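Local coordinates for RNA-binding protein Unr (PDB 4QQB) that binds RNA through its canonical cold-shock domains and regulates dosage compensation in both sexes of the fruit fly, here represented by the first of those domains, at residues T5-I10 with C23-A28; V50-T55 with P63-V68. One frame throughout, in Å; residues are numbered along the deposited sequence.

Interaction 1: T5-I10 with C23-A28; sequences TRETGI and CCERQA
Glu7 sets its carboxylate oxygen OE2 over one face of the Arg26 guanidinium, displaced toward the rim and 3.0 Å from NH2. The two planes stand 73° apart, and the attraction in this salt bridge is electrostatic, without a directed N-H. Glu7 CG sits between the backbone N and the carbonyl carbon (chi1 57°) and the chain runs out extended, carrying the carboxylate past the Glu25 side chain, which runs in the opposite sense. The Glu25 carboxylate lies against Glu7 CB and uses OE1 for Thr8: the OG1 hydroxyl donates to it over 2.7 Å, nearly along the C-O axis, and Thr8 N adds a weak bond at 3.3 Å. The two carboxylates come close enough that each would probably feel the other's charge, which Arg26 and the Thr8 donors should offset.

Between the backbones, Cys24 N reaches Thr8 O at 2.8 Å in an almost straight bond (172°). Gly9 and Cys23 form an antiparallel non-hydrogen-bonded pair, and Cys24 SG packs on Gly9 CA and, at 4.0 Å, on Ile10 CD1. Here, in the first cold-shock domain, the loop following strand 18-23 folds back along the start of strand 7-14. On its other edge that strand bonds to strand 49-56, whose Phe52 touches both Glu7 and Cys23, while Met54 meets Arg26.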
# COMPACT_ATOMS: atom_id res chain seq x y z
N THR E 5 -13.39 12.34 -28.72
CA THR E 5 -14.86 12.46 -28.71
C THR E 5 -15.43 12.85 -27.33
O THR E 5 -15.79 11.99 -26.52
CB THR E 5 -15.54 11.19 -29.29
OG1 THR E 5 -16.96 11.27 -29.12
CG2 THR E 5 -15.00 9.89 -28.65
N ARG E 6 -15.52 14.16 -27.09
CA ARG E 6 -15.95 14.70 -25.79
C ARG E 6 -17.47 14.87 -25.73
O ARG E 6 -18.12 15.14 -26.74
CB ARG E 6 -15.29 16.06 -25.55
CG ARG E 6 -13.77 16.05 -25.68
CD ARG E 6 -13.08 15.85 -24.35
NE ARG E 6 -13.15 17.05 -23.52
CZ ARG E 6 -12.39 17.28 -22.44
NH1 ARG E 6 -11.49 16.39 -22.04
NH2 ARG E 6 -12.54 18.41 -21.76
N GLU E 7 -18.04 14.71 -24.53
CA GLU E 7 -19.46 14.97 -24.29
C GLU E 7 -19.65 15.68 -22.94
O GLU E 7 -18.67 16.00 -22.26
CB GLU E 7 -20.29 13.68 -24.40
CG GLU E 7 -19.88 12.53 -23.49
CD GLU E 7 -20.99 11.50 -23.31
OE1 GLU E 7 -22.12 11.89 -22.93
OE2 GLU E 7 -20.74 10.29 -23.54
N THR E 8 -20.91 15.93 -22.57
CA THR E 8 -21.21 16.77 -21.41
C THR E 8 -22.09 16.08 -20.37
O THR E 8 -22.83 15.13 -20.67
CB THR E 8 -21.93 18.07 -21.84
OG1 THR E 8 -23.25 17.76 -22.27
CG2 THR E 8 -21.17 18.75 -22.97
N GLY E 9 -22.01 16.60 -19.14
CA GLY E 9 -22.78 16.06 -18.02
C GLY E 9 -22.78 16.98 -16.80
O GLY E 9 -22.07 17.99 -16.76
N ILE E 10 -23.59 16.61 -15.80
CA ILE E 10 -23.70 17.37 -14.56
C ILE E 10 -23.17 16.53 -13.40
O ILE E 10 -23.41 15.32 -13.35
CB ILE E 10 -25.16 17.75 -14.23
CG1 ILE E 10 -25.97 18.09 -15.50
CG2 ILE E 10 -25.21 18.89 -13.22
CD1 ILE E 10 -25.46 19.30 -16.26
N CYS E 23 -24.83 12.07 -17.37
CA CYS E 23 -24.49 12.42 -18.74
C CYS E 23 -25.68 13.06 -19.43
O CYS E 23 -26.82 12.61 -19.27
CB CYS E 23 -24.05 11.17 -19.52
SG CYS E 23 -22.54 10.39 -18.92
N CYS E 24 -25.41 14.10 -20.21
CA CYS E 24 -26.48 14.83 -20.88
C CYS E 24 -26.89 14.12 -22.16
O CYS E 24 -28.05 13.74 -22.31
CB CYS E 24 -26.03 16.26 -21.19
SG CYS E 24 -25.72 17.22 -19.69
N GLU E 25 -25.93 13.93 -23.06
CA GLU E 25 -26.19 13.28 -24.36
C GLU E 25 -25.85 11.78 -24.32
O GLU E 25 -25.16 11.27 -25.20
CB GLU E 25 -25.44 14.01 -25.48
CG GLU E 25 -23.92 14.02 -25.35
CD GLU E 25 -23.35 15.42 -25.40
OE1 GLU E 25 -23.63 16.19 -24.45
OE2 GLU E 25 -22.62 15.75 -26.36
N ARG E 26 -26.39 11.11 -23.32
CA ARG E 26 -26.13 9.70 -23.04
C ARG E 26 -26.92 9.36 -21.78
O ARG E 26 -26.84 10.08 -20.79
CB ARG E 26 -24.63 9.46 -22.80
CG ARG E 26 -24.27 8.24 -21.95
CD ARG E 26 -23.88 7.02 -22.77
NE ARG E 26 -22.45 7.02 -23.07
CZ ARG E 26 -21.89 7.47 -24.20
NH1 ARG E 26 -22.63 7.96 -25.19
NH2 ARG E 26 -20.58 7.42 -24.34
N GLN E 27 -27.69 8.28 -21.82
CA GLN E 27 -28.40 7.84 -20.62
C GLN E 27 -27.47 6.98 -19.77
O GLN E 27 -27.44 5.75 -19.92
CB GLN E 27 -29.67 7.08 -20.98
CG GLN E 27 -30.45 6.62 -19.76
CD GLN E 27 -31.86 6.19 -20.10
OE1 GLN E 27 -32.82 6.63 -19.47
NE2 GLN E 27 -31.99 5.34 -21.11
N ALA E 28 -26.70 7.62 -18.90
CA ALA E 28 -25.72 6.93 -18.07
C ALA E 28 -25.23 7.83 -16.95
O ALA E 28 -25.13 9.05 -17.11
CB ALA E 28 -24.54 6.49 -18.92

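Interaction 2: V50-T55 with P63-V68; sequences VEFEMT and PIASQV. With nucleotides of chain A.
Phe52 and Val68 meet where the Val68 methyl CG2 rests on Phe52 CB at 3.7 Å, while the other methyl, CG1, reaches Val50 CB at 4.0 Å. Each branch of the valine thus serves a different residue of strand 50-55. The Phe52 ring is approached obliquely by the Ala65 methyl, 3.7 Å from CD1; the small alanine fits beside the bulky ring. Leu30, on strand 29-33, adds to the apolar cluster of Phe52 and Ala65.

Ser66 and Thr55 share the other face. Their hydroxyls, OG and OG1, are 2.6 Å apart and hydrogen-bonded, and Thr55 CG2 nestles against the serine as well. Ile64 crosses Thr55 at a slant, bringing CG1 and CD1 up to OG1. Beneath these side chains the strands pair antiparallel: Ser66 N to Glu53 O is 2.7 Å and Glu53 N to Ser66 O 3.0 Å, both fairly straight. The next hydrogen-bonded pair is less even, with Ile64 N to Thr55 O at 3.0 Å but only a weak bond from Thr55 N back to Ile64 O.

This is the C-terminal hairpin of the cold-shock OB barrel, and Ala65 also bonds to Phe31 of strand 29-33, which helps close the barrel. At the Pro63 end it meets RNA: Pro63 O accepts a hydrogen bond from N6 of adenosine A12 of chain A, 3.1 Å away, with Ile64 CG2 beside that nitrogen. Such a carbonyl would suit a base offering an amino donor, such as adenine, which is consistent with base selection without proving it.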
# COMPACT_ATOMS: atom_id res chain seq x y z
N VAL E 50 -20.00 19.76 -16.59
CA VAL E 50 -18.68 19.27 -17.00
C VAL E 50 -18.66 18.61 -18.38
O VAL E 50 -19.67 18.06 -18.85
CB VAL E 50 -18.12 18.26 -15.98
CG1 VAL E 50 -17.68 18.97 -14.71
CG2 VAL E 50 -19.15 17.18 -15.65
N GLU E 51 -17.47 18.67 -18.99
CA GLU E 51 -17.19 18.03 -20.28
C GLU E 51 -16.11 16.97 -20.09
O GLU E 51 -15.13 17.18 -19.37
CB GLU E 51 -16.72 19.07 -21.30
CG GLU E 51 -16.66 18.56 -22.73
CD GLU E 51 -16.37 19.65 -23.74
OE1 GLU E 51 -16.92 19.57 -24.87
OE2 GLU E 51 -15.62 20.59 -23.41
N PHE E 52 -16.28 15.84 -20.77
CA PHE E 52 -15.47 14.66 -20.52
C PHE E 52 -15.60 13.66 -21.66
O PHE E 52 -16.53 13.75 -22.46
CB PHE E 52 -15.95 13.98 -19.23
CG PHE E 52 -17.38 13.52 -19.32
CD1 PHE E 52 -17.70 12.28 -19.84
CD2 PHE E 52 -18.41 14.35 -18.91
CE1 PHE E 52 -19.02 11.86 -19.94
CE2 PHE E 52 -19.73 13.94 -19.00
CZ PHE E 52 -20.03 12.70 -19.52
N GLU E 53 -14.70 12.69 -21.69
CA GLU E 53 -14.80 11.58 -22.62
C GLU E 53 -15.19 10.33 -21.84
O GLU E 53 -14.57 10.01 -20.83
CB GLU E 53 -13.46 11.35 -23.32
CG GLU E 53 -13.49 10.25 -24.38
CD GLU E 53 -12.14 10.00 -25.03
OE1 GLU E 53 -11.09 10.11 -24.34
OE2 GLU E 53 -12.13 9.68 -26.23
N MET E 54 -16.24 9.64 -22.28
CA MET E 54 -16.54 8.33 -21.73
C MET E 54 -15.51 7.37 -22.28
O MET E 54 -15.40 7.19 -23.48
CB MET E 54 -17.92 7.81 -22.12
CG MET E 54 -18.03 6.28 -22.03
SD MET E 54 -19.72 5.65 -22.09
CE MET E 54 -19.51 4.17 -23.08
N THR E 55 -14.75 6.78 -21.37
CA THR E 55 -13.93 5.64 -21.69
C THR E 55 -14.37 4.54 -20.76
O THR E 55 -15.32 4.69 -19.99
CB THR E 55 -12.43 5.93 -21.48
OG1 THR E 55 -12.10 5.88 -20.09
CG2 THR E 55 -12.05 7.28 -22.04
N PRO E 63 -17.26 1.12 -16.90
CA PRO E 63 -17.52 2.36 -17.60
C PRO E 63 -17.18 3.54 -16.70
O PRO E 63 -17.58 3.57 -15.52
CB PRO E 63 -19.02 2.26 -17.92
CG PRO E 63 -19.59 1.38 -16.86
CD PRO E 63 -18.50 0.44 -16.46
N ILE E 64 -16.38 4.47 -17.22
CA ILE E 64 -15.96 5.67 -16.48
C ILE E 64 -15.97 6.93 -17.35
O ILE E 64 -16.31 6.87 -18.53
CB ILE E 64 -14.54 5.52 -15.90
CG1 ILE E 64 -13.51 5.30 -17.02
CG2 ILE E 64 -14.51 4.40 -14.88
CD1 ILE E 64 -12.13 5.84 -16.69
N ALA E 65 -15.60 8.05 -16.75
CA ALA E 65 -15.48 9.32 -17.44
C ALA E 65 -14.07 9.83 -17.25
O ALA E 65 -13.60 9.96 -16.12
CB ALA E 65 -16.48 10.32 -16.89
N SER E 66 -13.40 10.13 -18.36
CA SER E 66 -11.99 10.48 -18.36
C SER E 66 -11.78 11.90 -18.86
O SER E 66 -12.58 12.42 -19.65
CB SER E 66 -11.22 9.50 -19.24
OG SER E 66 -11.59 8.16 -18.97
N GLN E 67 -10.69 12.51 -18.42
CA GLN E 67 -10.32 13.84 -18.87
C GLN E 67 -11.50 14.78 -18.64
O GLN E 67 -12.10 15.30 -19.58
CB GLN E 67 -9.92 13.80 -20.35
CG GLN E 67 -8.87 14.83 -20.74
CD GLN E 67 -7.46 14.33 -20.55
OE1 GLN E 67 -6.78 13.96 -21.51
NE2 GLN E 67 -7.01 14.29 -19.30
N VAL E 68 -11.84 14.96 -17.37
CA VAL E 68 -12.99 15.77 -16.98
C VAL E 68 -12.56 17.20 -16.69
O VAL E 68 -11.57 17.43 -15.98
CB VAL E 68 -13.68 15.18 -15.73
CG1 VAL E 68 -14.88 16.03 -15.32
CG2 VAL E 68 -14.12 13.75 -15.99
P A A 12 -13.04 1.58 -5.22
OP1 A A 12 -12.52 1.82 -3.84
OP2 A A 12 -13.01 0.21 -5.78
O5' A A 12 -14.54 2.08 -5.38
C5' A A 12 -15.17 2.90 -4.38
C4' A A 12 -16.64 3.04 -4.69
O4' A A 12 -16.78 3.53 -6.04
C3' A A 12 -17.45 1.74 -4.62
O3' A A 12 -18.76 1.97 -4.11
C2' A A 12 -17.47 1.28 -6.08
O2' A A 12 -18.59 0.50 -6.44
C1' A A 12 -17.55 2.62 -6.81
N9 A A 12 -17.01 2.59 -8.17
C8 A A 12 -15.69 2.56 -8.55
N7 A A 12 -15.53 2.58 -9.85
C5 A A 12 -16.82 2.63 -10.36
C6 A A 12 -17.32 2.67 -11.67
N6 A A 12 -16.55 2.67 -12.76
N1 A A 12 -18.66 2.72 -11.83
C2 A A 12 -19.43 2.72 -10.73
N3 A A 12 -19.08 2.69 -9.45
C4 A A 12 -17.74 2.64 -9.33

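From the N terminus, strand 7-14 is laid down first, and the chain turns back through strand 18-23 until interaction 1 closes the first loop, 5-10 against 23-28. Strand 29-33 and a long connection follow before interaction 2 closes the 49-56/63-70 hairpin. The two loops run in series, neither nested nor crossed. They are joined strand to strand, because 7-14 and 49-56 are sheet neighbours: Glu7 N probably bonds to Phe52 O and Gly9 O to Val50 N. Together they take in four strands of the five-stranded antiparallel OB-type cold-shock fold, with RNA contacted at interaction 2 while interaction 1 lies about 10 Å from it at nearest atoms.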